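Local coordinates for foldase protein PrsA 2 (Bacillus anthracis, PDB 6VJ4) that catalyses cis-trans isomerisation of peptidyl-proline bonds, helps secreted proteins fold outside the cell after translocation, and is important for secretion of the protective antigen, at residues D36-K41 / Q231-K236; D104-E109 / K199-Y204; I110-I115 / G157-G162. All coordinates share one frame; numbering follows the deposited sequence. Where two conformers were deposited one is given.

Interaction 1. Residues D36-K41 / Q231-K236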
loop_
_atom_site.group_PDB
_atom_site.type_symbol
_atom_site.label_atom_id
_atom_site.label_comp_id
_atom_site.label_asym_id
_atom_site.label_seq_id
_atom_site.Cartn_x
_atom_site.Cartn_y
_atom_site.Cartn_z
ATOM N N ASP A 36 -6.949 -0.447 7.433
ATOM C CA ASP A 36 -7.943 -0.989 6.463
ATOM C C ASP A 36 -7.656 -2.468 6.171
ATOM O O ASP A 36 -8.625 -3.243 6.073
ATOM C CB ASP A 36 -7.981 -0.175 5.165
ATOM C CG ASP A 36 -8.824 1.087 5.247
ATOM O OD1 ASP A 36 -8.800 1.743 6.312
ATOM O OD2 ASP A 36 -9.518 1.392 4.254
ATOM N N VAL A 37 -6.382 -2.833 6.011
ATOM C CA VAL A 37 -6.004 -4.249 5.715
ATOM C C VAL A 37 -6.444 -5.139 6.884
ATOM O O VAL A 37 -7.121 -6.151 6.626
ATOM C CB VAL A 37 -4.493 -4.383 5.440
ATOM C CG1 VAL A 37 -4.065 -5.837 5.298
ATOM C CG2 VAL A 37 -4.076 -3.581 4.216
ATOM N N ILE A 38 -6.095 -4.758 8.117
ATOM C CA ILE A 38 -6.445 -5.572 9.322
ATOM C C ILE A 38 -7.963 -5.596 9.531
ATOM O O ILE A 38 -8.512 -6.705 9.699
ATOM C CB ILE A 38 -5.711 -5.028 10.564
ATOM C CG1 ILE A 38 -4.196 -5.076 10.369
ATOM C CG2 ILE A 38 -6.147 -5.757 11.827
ATOM C CD1 ILE A 38 -3.665 -6.442 9.989
ATOM N N THR A 39 -8.609 -4.426 9.504
ATOM C CA THR A 39 -10.072 -4.334 9.773
ATOM C C THR A 39 -10.879 -5.059 8.692
ATOM O O THR A 39 -12.001 -5.490 9.007
ATOM C CB THR A 39 -10.516 -2.873 9.919
ATOM O OG1 THR A 39 -10.130 -2.169 8.738
ATOM C CG2 THR A 39 -9.923 -2.204 11.138
ATOM N N LYS A 40 -10.347 -5.170 7.470
ATOM C CA LYS A 40 -11.095 -5.865 6.387
ATOM C C LYS A 40 -10.950 -7.384 6.556
ATOM O O LYS A 40 -11.964 -8.091 6.372
ATOM C CB LYS A 40 -10.598 -5.455 4.996
ATOM C CG LYS A 40 -11.372 -6.074 3.836
ATOM C CD LYS A 40 -10.775 -5.795 2.471
ATOM C CE LYS A 40 -11.592 -6.382 1.338
ATOM N NZ LYS A 40 -12.928 -5.748 1.239
ATOM N N LYS A 41 -9.741 -7.859 6.877
ATOM C CA LYS A 41 -9.490 -9.324 6.995
ATOM C C LYS A 41 -10.049 -9.872 8.314
ATOM O O LYS A 41 -10.635 -10.975 8.292
ATOM C CB LYS A 41 -7.994 -9.641 6.893
ATOM C CG LYS A 41 -7.675 -11.128 6.975
ATOM C CD LYS A 41 -6.234 -11.488 6.725
ATOM C CE LYS A 41 -6.008 -12.984 6.825
ATOM N NZ LYS A 41 -4.581 -13.344 6.645
ATOM N N GLN A 231 3.275 -6.022 9.351
ATOM C CA GLN A 231 4.199 -6.003 8.180
ATOM C C GLN A 231 3.998 -7.263 7.326
ATOM O O GLN A 231 4.013 -7.145 6.085
ATOM C CB GLN A 231 5.656 -5.919 8.642
ATOM C CG GLN A 231 5.996 -4.637 9.391
ATOM C CD GLN A 231 7.416 -4.644 9.911
ATOM O OE1 GLN A 231 8.175 -5.587 9.693
ATOM N NE2 GLN A 231 7.785 -3.585 10.613
ATOM N N SER A 232 3.838 -8.423 7.969
ATOM C CA SER A 232 3.639 -9.693 7.223
ATOM C C SER A 232 2.281 -9.670 6.514
ATOM O O SER A 232 2.210 -10.143 5.367
ATOM C CB SER A 232 3.764 -10.891 8.130
ATOM O OG SER A 232 2.788 -10.853 9.160
ATOM N N GLU A 233 1.256 -9.112 7.168
ATOM C CA GLU A 233 -0.118 -9.054 6.596
ATOM C C GLU A 233 -0.107 -8.160 5.346
ATOM O O GLU A 233 -0.715 -8.554 4.327
ATOM C CB GLU A 233 -1.096 -8.556 7.661
ATOM C CG GLU A 233 -2.499 -9.111 7.511
ATOM C CD GLU A 233 -2.592 -10.623 7.661
ATOM O OE1 GLU A 233 -2.110 -11.337 6.766
ATOM O OE2 GLU A 233 -3.093 -11.082 8.703
ATOM N N LEU A 234 0.564 -7.007 5.417
ATOM C CA LEU A 234 0.681 -6.118 4.230
ATOM C C LEU A 234 1.439 -6.870 3.127
ATOM O O LEU A 234 1.023 -6.771 1.959
ATOM C CB LEU A 234 1.411 -4.829 4.621
ATOM C CG LEU A 234 0.749 -3.989 5.715
ATOM C CD1 LEU A 234 1.619 -2.795 6.082
ATOM C CD2 LEU A 234 -0.636 -3.527 5.294
ATOM N N LYS A 235 2.493 -7.609 3.498
ATOM C CA LYS A 235 3.319 -8.380 2.526
ATOM C C LYS A 235 2.463 -9.473 1.871
ATOM O O LYS A 235 2.610 -9.676 0.649
ATOM C CB LYS A 235 4.553 -8.966 3.220
ATOM C CG LYS A 235 5.546 -9.662 2.297
ATOM C CD LYS A 235 6.803 -10.131 2.998
ATOM C CE LYS A 235 7.797 -10.775 2.054
ATOM N NZ LYS A 235 9.025 -11.198 2.765
ATOM N N LYS A 236 1.610 -10.151 2.646
ATOM C CA LYS A 236 0.716 -11.191 2.069
ATOM C C LYS A 236 -0.239 -10.527 1.072
ATOM O O LYS A 236 -0.654 -11.208 0.118
ATOM C CB LYS A 236 -0.057 -11.926 3.169
ATOM C CG LYS A 236 0.795 -12.825 4.055
ATOM C CD LYS A 236 0.011 -13.569 5.113
ATOM C CE LYS A 236 0.886 -14.453 5.976
ATOM N NZ LYS A 236 0.093 -15.178 6.995
#
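The apolar part of this contact rests on V37 and L234. CD2 of L234 meets the V37 side chain, with CG2 of V37 at 3.6 Å and CB and CG1 a little farther away. I38 adds a second apolar touch: its CD1 comes to 3.8 Å from CG of E233, so the aliphatic part of the glutamate serves as a packing surface. These residues join helix 28-41 to helix 223-236 in a nearly perpendicular helix-helix crossing: the axes of segments 36-41 and 231-236 approach to 10.3 Å and cross at 79°. The two helices lie near the two ends of the modelled chain, in its largely helical part, and L29 of the second subunit also packs on V37.

The polar part is a salt bridge between K41 and E233. With CG anti to the backbone N (chi1 -179°) and the chain extended beyond it, the K41 side chain crosses that of E233 at about a right angle. NZ of K41 lies 3.2 Å from OE1 of E233, approaching from above the carboxylate plane; its bond to OE2 is weak. OE2 is also hydrogen-bonded to the hydroxyl of Y42. NZ of K236, 5.0 Å from NZ of K41, probably adds to the local positive field.

Interaction 2. Residues D104-E109 / K199-Y204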
loop_
_atom_site.group_PDB
_atom_site.type_symbol
_atom_site.label_atom_id
_atom_site.label_comp_id
_atom_site.label_asym_id
_atom_site.label_seq_id
_atom_site.Cartn_x
_atom_site.Cartn_y
_atom_site.Cartn_z
ATOM N N ASP A 104 4.113 -26.725 20.074
ATOM C CA ASP A 104 5.541 -26.311 20.182
ATOM C C ASP A 104 5.853 -25.740 21.569
ATOM O O ASP A 104 7.060 -25.608 21.879
ATOM C CB ASP A 104 5.927 -25.273 19.126
ATOM C CG ASP A 104 5.985 -25.816 17.713
ATOM O OD1 ASP A 104 6.005 -27.068 17.559
ATOM O OD2 ASP A 104 5.994 -24.982 16.771
ATOM N N HIS A 105 4.828 -25.368 22.336
ATOM C CA HIS A 105 5.025 -24.802 23.696
ATOM C C HIS A 105 4.626 -25.835 24.753
ATOM O O HIS A 105 4.536 -25.456 25.908
ATOM C CB HIS A 105 4.259 -23.484 23.852
ATOM C CG HIS A 105 4.841 -22.366 23.061
ATOM N ND1 HIS A 105 4.733 -22.301 21.682
ATOM C CD2 HIS A 105 5.561 -21.286 23.442
ATOM C CE1 HIS A 105 5.351 -21.223 21.248
ATOM N NE2 HIS A 105 5.870 -20.581 22.307
ATOM N N TYR A 106 4.397 -27.083 24.348
ATOM C CA TYR A 106 4.066 -28.145 25.330
ATOM C C TYR A 106 5.381 -28.689 25.870
ATOM O O TYR A 106 5.971 -29.613 25.282
ATOM C CB TYR A 106 3.201 -29.233 24.709
ATOM C CG TYR A 106 2.897 -30.375 25.636
ATOM C CD1 TYR A 106 2.091 -30.214 26.752
ATOM C CD2 TYR A 106 3.347 -31.645 25.352
ATOM C CE1 TYR A 106 1.779 -31.282 27.576
ATOM C CE2 TYR A 106 3.037 -32.726 26.163
ATOM C CZ TYR A 106 2.258 -32.545 27.290
ATOM O OH TYR A 106 1.978 -33.625 28.084
ATOM N N LYS A 107 5.834 -28.057 26.936
ATOM C CA LYS A 107 7.102 -28.415 27.607
ATOM C C LYS A 107 6.946 -28.212 29.099
ATOM O O LYS A 107 6.162 -27.377 29.552
ATOM C CB LYS A 107 8.245 -27.529 27.130
ATOM C CG LYS A 107 8.496 -27.513 25.640
ATOM C CD LYS A 107 9.715 -26.689 25.285
ATOM C CE LYS A 107 9.836 -26.483 23.795
ATOM N NZ LYS A 107 11.007 -25.638 23.456
ATOM N N PRO A 108 7.703 -28.956 29.911
ATOM C CA PRO A 108 7.649 -28.769 31.349
ATOM C C PRO A 108 8.164 -27.386 31.756
ATOM O O PRO A 108 9.021 -26.843 31.064
ATOM C CB PRO A 108 8.597 -29.827 31.921
ATOM C CG PRO A 108 9.436 -30.290 30.751
ATOM C CD PRO A 108 8.690 -29.959 29.479
ATOM N N GLU A 109 7.565 -26.830 32.807
ATOM C CA GLU A 109 8.099 -25.597 33.424
ATOM C C GLU A 109 9.497 -25.956 33.934
ATOM O O GLU A 109 9.666 -27.064 34.487
ATOM C CB GLU A 109 7.096 -25.199 34.509
ATOM C CG GLU A 109 7.220 -23.807 35.047
ATOM C CD GLU A 109 6.146 -23.426 36.062
ATOM O OE1 GLU A 109 5.211 -24.218 36.276
ATOM O OE2 GLU A 109 6.254 -22.342 36.632
ATOM N N LYS A 199 9.640 -29.366 36.215
ATOM C CA LYS A 199 8.340 -29.806 36.780
ATOM C C LYS A 199 7.727 -30.935 35.964
ATOM O O LYS A 199 7.976 -31.011 34.752
ATOM C CB LYS A 199 7.346 -28.650 36.802
ATOM C CG LYS A 199 7.771 -27.520 37.714
ATOM C CD LYS A 199 6.667 -26.588 38.064
ATOM C CE LYS A 199 7.083 -25.630 39.157
ATOM N NZ LYS A 199 5.967 -24.755 39.571
ATOM N N ASP A 200 6.886 -31.726 36.637
ATOM C CA ASP A 200 6.128 -32.780 35.945
ATOM C C ASP A 200 5.254 -32.085 34.892
ATOM O O ASP A 200 4.867 -30.885 35.081
ATOM C CB ASP A 200 5.301 -33.565 36.969
ATOM C CG ASP A 200 6.131 -34.194 38.088
ATOM O OD1 ASP A 200 7.293 -34.575 37.820
ATOM O OD2 ASP A 200 5.627 -34.270 39.245
ATOM N N LEU A 201 4.975 -32.781 33.801
ATOM C CA LEU A 201 4.134 -32.208 32.731
ATOM C C LEU A 201 2.846 -33.027 32.630
ATOM O O LEU A 201 2.923 -34.263 32.491
ATOM C CB LEU A 201 4.940 -32.215 31.434
ATOM C CG LEU A 201 4.241 -31.633 30.213
ATOM C CD1 LEU A 201 3.828 -30.193 30.446
ATOM C CD2 LEU A 201 5.126 -31.746 28.981
ATOM N N LYS A 202 1.698 -32.355 32.732
ATOM C CA LYS A 202 0.393 -33.042 32.603
ATOM C C LYS A 202 0.168 -33.391 31.138
ATOM O O LYS A 202 0.833 -32.865 30.250
ATOM C CB LYS A 202 -0.730 -32.154 33.148
ATOM C CG LYS A 202 -0.815 -32.072 34.664
ATOM C CD LYS A 202 -1.865 -31.096 35.148
ATOM C CE LYS A 202 -1.972 -31.029 36.657
ATOM N NZ LYS A 202 -0.718 -30.530 37.270
ATOM N N PRO A 203 -0.778 -34.296 30.824
ATOM C CA PRO A 203 -1.041 -34.649 29.437
ATOM C C PRO A 203 -1.466 -33.424 28.629
ATOM O O PRO A 203 -2.108 -32.526 29.169
ATOM C CB PRO A 203 -2.190 -35.659 29.545
ATOM C CG PRO A 203 -2.059 -36.201 30.938
ATOM C CD PRO A 203 -1.662 -35.009 31.768
ATOM N N TYR A 204 -1.108 -33.436 27.355
ATOM C CA TYR A 204 -1.388 -32.324 26.419
ATOM C C TYR A 204 -2.849 -31.865 26.482
ATOM O O TYR A 204 -3.079 -30.675 26.595
ATOM C CB TYR A 204 -1.003 -32.736 25.005
ATOM C CG TYR A 204 -1.240 -31.670 23.975
ATOM C CD1 TYR A 204 -0.480 -30.519 23.972
ATOM C CD2 TYR A 204 -2.245 -31.791 23.031
ATOM C CE1 TYR A 204 -0.695 -29.522 23.043
ATOM C CE2 TYR A 204 -2.475 -30.802 22.093
ATOM C CZ TYR A 204 -1.678 -29.669 22.090
ATOM O OH TYR A 204 -1.890 -28.679 21.177
HETATM O O HOH W 1 5.291 -28.265 33.908
HETATM O O HOH W 2 5.797 -21.628 39.089
#
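The Y106 ring lies between L201 and Y204, where two irregular linkers run past each other in nearly opposite directions. One linker leads from helix 99-104 into the first strand of the PpiC-type (parvulin) isomerase domain; the other leads from its strand 189-198 to helix 204-220. The pair are thus the two chain segments that connect the isomerase domain to the helical part.

Y106 can be followed outward. Its CG stands anti to the backbone N (chi1 177°), which carries the ring across to the other linker. CB is 4.0 Å from CD1 of Y204, and CG and CD1 of the ring meet that same atom, so the Y204 edge addresses one face of Y106 in a T-shaped pair with planes at 84°. CB of Y204 also makes a CH-pi contact over this face. On the opposite face, CD2 of L201 sits 3.6 Å from the ring centroid, nearest to CZ and CE2. CE1 and CZ then run in beside the carbonyl O of K202, which lies at the ring edge. At the tip, OH of Y106 donates to O of K202 at 2.6 Å. Two covered faces and this bond together probably restrict the ring's rotation.

Farther along, N of K199 bonds to O of E109 at 2.9 Å, almost straight at 173°. A water accepts from N of E109 and donates to O of D200. The side chains of E109 and K199 lie side by side in the conformer described, K199 being modelled in two; their salt bridge is weak, with NZ of K199 3.4 Å from OE1 of E109. A second water accepts from this NZ and donates to OE2 of E109 at 2.6 Å.

Interaction 3. Residues I110-I115 / G157-G162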
loop_
_atom_site.group_PDB
_atom_site.type_symbol
_atom_site.label_atom_id
_atom_site.label_comp_id
_atom_site.label_asym_id
_atom_site.label_seq_id
_atom_site.Cartn_x
_atom_site.Cartn_y
_atom_site.Cartn_z
ATOM N N ILE A 110 10.468 -25.073 33.720
ATOM C CA ILE A 110 11.858 -25.346 34.179
ATOM C C ILE A 110 12.364 -24.183 35.019
ATOM O O ILE A 110 11.872 -23.054 34.881
ATOM C CB ILE A 110 12.829 -25.615 33.022
ATOM C CG1 ILE A 110 12.777 -24.519 31.956
ATOM C CG2 ILE A 110 12.575 -26.988 32.414
ATOM C CD1 ILE A 110 13.935 -24.567 30.961
ATOM N N LYS A 111 13.320 -24.502 35.876
ATOM C CA LYS A 111 13.996 -23.461 36.658
ATOM C C LYS A 111 15.445 -23.463 36.202
ATOM O O LYS A 111 16.015 -24.539 36.001
ATOM C CB LYS A 111 13.882 -23.716 38.161
ATOM C CG LYS A 111 14.527 -22.645 39.014
ATOM C CD LYS A 111 14.250 -22.811 40.471
ATOM C CE LYS A 111 14.795 -24.092 41.048
ATOM N NZ LYS A 111 14.742 -24.039 42.538
ATOM N N ALA A 112 15.979 -22.276 36.008
ATOM C CA ALA A 112 17.387 -22.184 35.597
ATOM C C ALA A 112 18.020 -20.946 36.209
ATOM O O ALA A 112 17.305 -19.988 36.588
ATOM C CB ALA A 112 17.501 -22.090 34.091
ATOM N N SER A 113 19.330 -20.987 36.256
ATOM C CA SER A 113 20.114 -19.775 36.596
ATOM C C SER A 113 20.926 -19.403 35.367
ATOM O O SER A 113 21.212 -20.282 34.533
ATOM C CB SER A 113 21.027 -19.968 37.780
ATOM O OG SER A 113 20.268 -20.308 38.931
ATOM N N HIS A 114 21.346 -18.144 35.264
ATOM C CA HIS A 114 22.231 -17.813 34.130
ATOM C C HIS A 114 23.140 -16.650 34.515
ATOM O O HIS A 114 22.848 -15.923 35.521
ATOM C CB HIS A 114 21.475 -17.475 32.837
ATOM C CG HIS A 114 20.848 -16.125 32.771
ATOM N ND1 HIS A 114 20.862 -15.371 31.600
ATOM C CD2 HIS A 114 20.182 -15.379 33.687
ATOM C CE1 HIS A 114 20.220 -14.225 31.812
ATOM N NE2 HIS A 114 19.814 -14.187 33.093
ATOM N N ILE A 115 24.220 -16.563 33.762
ATOM C CA ILE A 115 25.148 -15.407 33.798
ATOM C C ILE A 115 25.149 -14.831 32.388
ATOM O O ILE A 115 25.421 -15.608 31.452
ATOM C CB ILE A 115 26.537 -15.862 34.242
ATOM C CG1 ILE A 115 26.451 -16.491 35.635
ATOM C CG2 ILE A 115 27.535 -14.715 34.147
ATOM C CD1 ILE A 115 27.688 -17.168 36.072
ATOM N N GLY A 157 14.147 -18.429 38.514
ATOM C CA GLY A 157 12.941 -19.107 39.027
ATOM C C GLY A 157 12.341 -19.999 37.951
ATOM O O GLY A 157 12.974 -20.167 36.903
ATOM N N TYR A 158 11.174 -20.572 38.227
ATOM C CA TYR A 158 10.482 -21.413 37.222
ATOM C C TYR A 158 9.826 -20.540 36.154
ATOM O O TYR A 158 9.204 -19.498 36.495
ATOM C CB TYR A 158 9.441 -22.305 37.897
ATOM C CG TYR A 158 10.039 -23.550 38.491
ATOM C CD1 TYR A 158 10.286 -24.650 37.689
ATOM C CD2 TYR A 158 10.396 -23.618 39.829
ATOM C CE1 TYR A 158 10.878 -25.796 38.195
ATOM C CE2 TYR A 158 10.966 -24.767 40.356
ATOM C CZ TYR A 158 11.197 -25.859 39.534
ATOM O OH TYR A 158 11.832 -26.961 40.011
ATOM N N PHE A 159 9.931 -20.979 34.903
ATOM C CA PHE A 159 9.293 -20.273 33.768
ATOM C C PHE A 159 8.813 -21.302 32.753
ATOM O O PHE A 159 9.327 -22.428 32.701
ATOM C CB PHE A 159 10.251 -19.261 33.141
ATOM C CG PHE A 159 11.560 -19.846 32.688
ATOM C CD1 PHE A 159 12.640 -19.916 33.561
ATOM C CD2 PHE A 159 11.717 -20.327 31.404
ATOM C CE1 PHE A 159 13.842 -20.466 33.151
ATOM C CE2 PHE A 159 12.926 -20.877 30.992
ATOM C CZ PHE A 159 13.984 -20.945 31.870
ATOM N N HIS A 160 7.808 -20.912 31.980
ATOM C CA HIS A 160 7.269 -21.805 30.929
ATOM C C HIS A 160 7.903 -21.513 29.570
ATOM O O HIS A 160 8.491 -20.445 29.357
ATOM C CB HIS A 160 5.740 -21.645 30.845
ATOM C CG HIS A 160 4.976 -22.242 31.982
ATOM N ND1 HIS A 160 4.462 -23.531 31.936
ATOM C CD2 HIS A 160 4.598 -21.730 33.176
ATOM C CE1 HIS A 160 3.815 -23.783 33.054
ATOM N NE2 HIS A 160 3.894 -22.702 33.836
ATOM N N SER A 161 7.705 -22.443 28.648
ATOM C CA SER A 161 8.125 -22.268 27.247
ATOM C C SER A 161 7.524 -20.951 26.727
ATOM O O SER A 161 6.320 -20.686 26.993
ATOM C CB SER A 161 7.631 -23.450 26.432
ATOM O OG SER A 161 7.969 -23.299 25.063
ATOM N N GLY A 162 8.313 -20.156 26.019
ATOM C CA GLY A 162 7.860 -18.860 25.487
ATOM C C GLY A 162 8.242 -17.694 26.372
ATOM O O GLY A 162 8.169 -16.549 25.887
HETATM O O HOH W 3 12.749 -26.743 42.513
#
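N of F159 donates to O of I110 at 2.8 Å, with an N-H...O angle of 158°. The reciprocal bond from N of I110 to O of F159 is 3.1 Å long, and together they define an antiparallel hydrogen-bonded pair between strands 110-117 and 155-159. The latter is an outermost strand of the four-stranded antiparallel sheet of the parvulin-type isomerase domain. O of I110 also receives a CA-H...O contact from Y158, and it lies over one face of the F159 ring, toward the rim.

On the I110 side of the sheet, F159 has its CG between the backbone N and the carbonyl carbon (chi1 56°), which turns the ring back over the neighbouring strand. CG1 of I110 makes a CH-pi contact over a face of this ring, CD1 of I110 touches CZ of F159 at 3.7 Å, and CB of A112 approaches CE1. Helix 166-174 continues the packing, with A172 and Y173 against I110 and F168 against F159.

On the other side, CB of K111 sits almost centrally over the Y158 ring, 3.5 Å from its centroid and only 5° off the normal. CD of K111 lies near CE2 of Y158, and the bend at chi3 keeps CE beside it. At the tips, a water in the plane of the Y158 ring lies 2.7 Å from the OH of Y158 and accepts a weak bond from NZ of K111.

Overall arrangement
From the N terminus, helix 28-41 opens the longest loop, which interaction 1 closes only at the C-terminal helix 223-236. Nested inside it, the linker 104-109 is met by 199-204 in interaction 2, enclosing the isomerase domain between the two. Strand 110-117 follows directly, and interaction 3 closes the innermost loop when segment 157-162 returns to it, so the three contacts nest without crossing. Interactions 2 and 3 touch, E109 packing against Y158, F159 and H160, with centres about 14 Å apart; the linker thus packs against edge strand 155-159 and the loop after it, and runs on into strand 110-117. Interaction 1 lies apart, its centre about 35 Å from that of interaction 3, on the opposite side of the chain's centre.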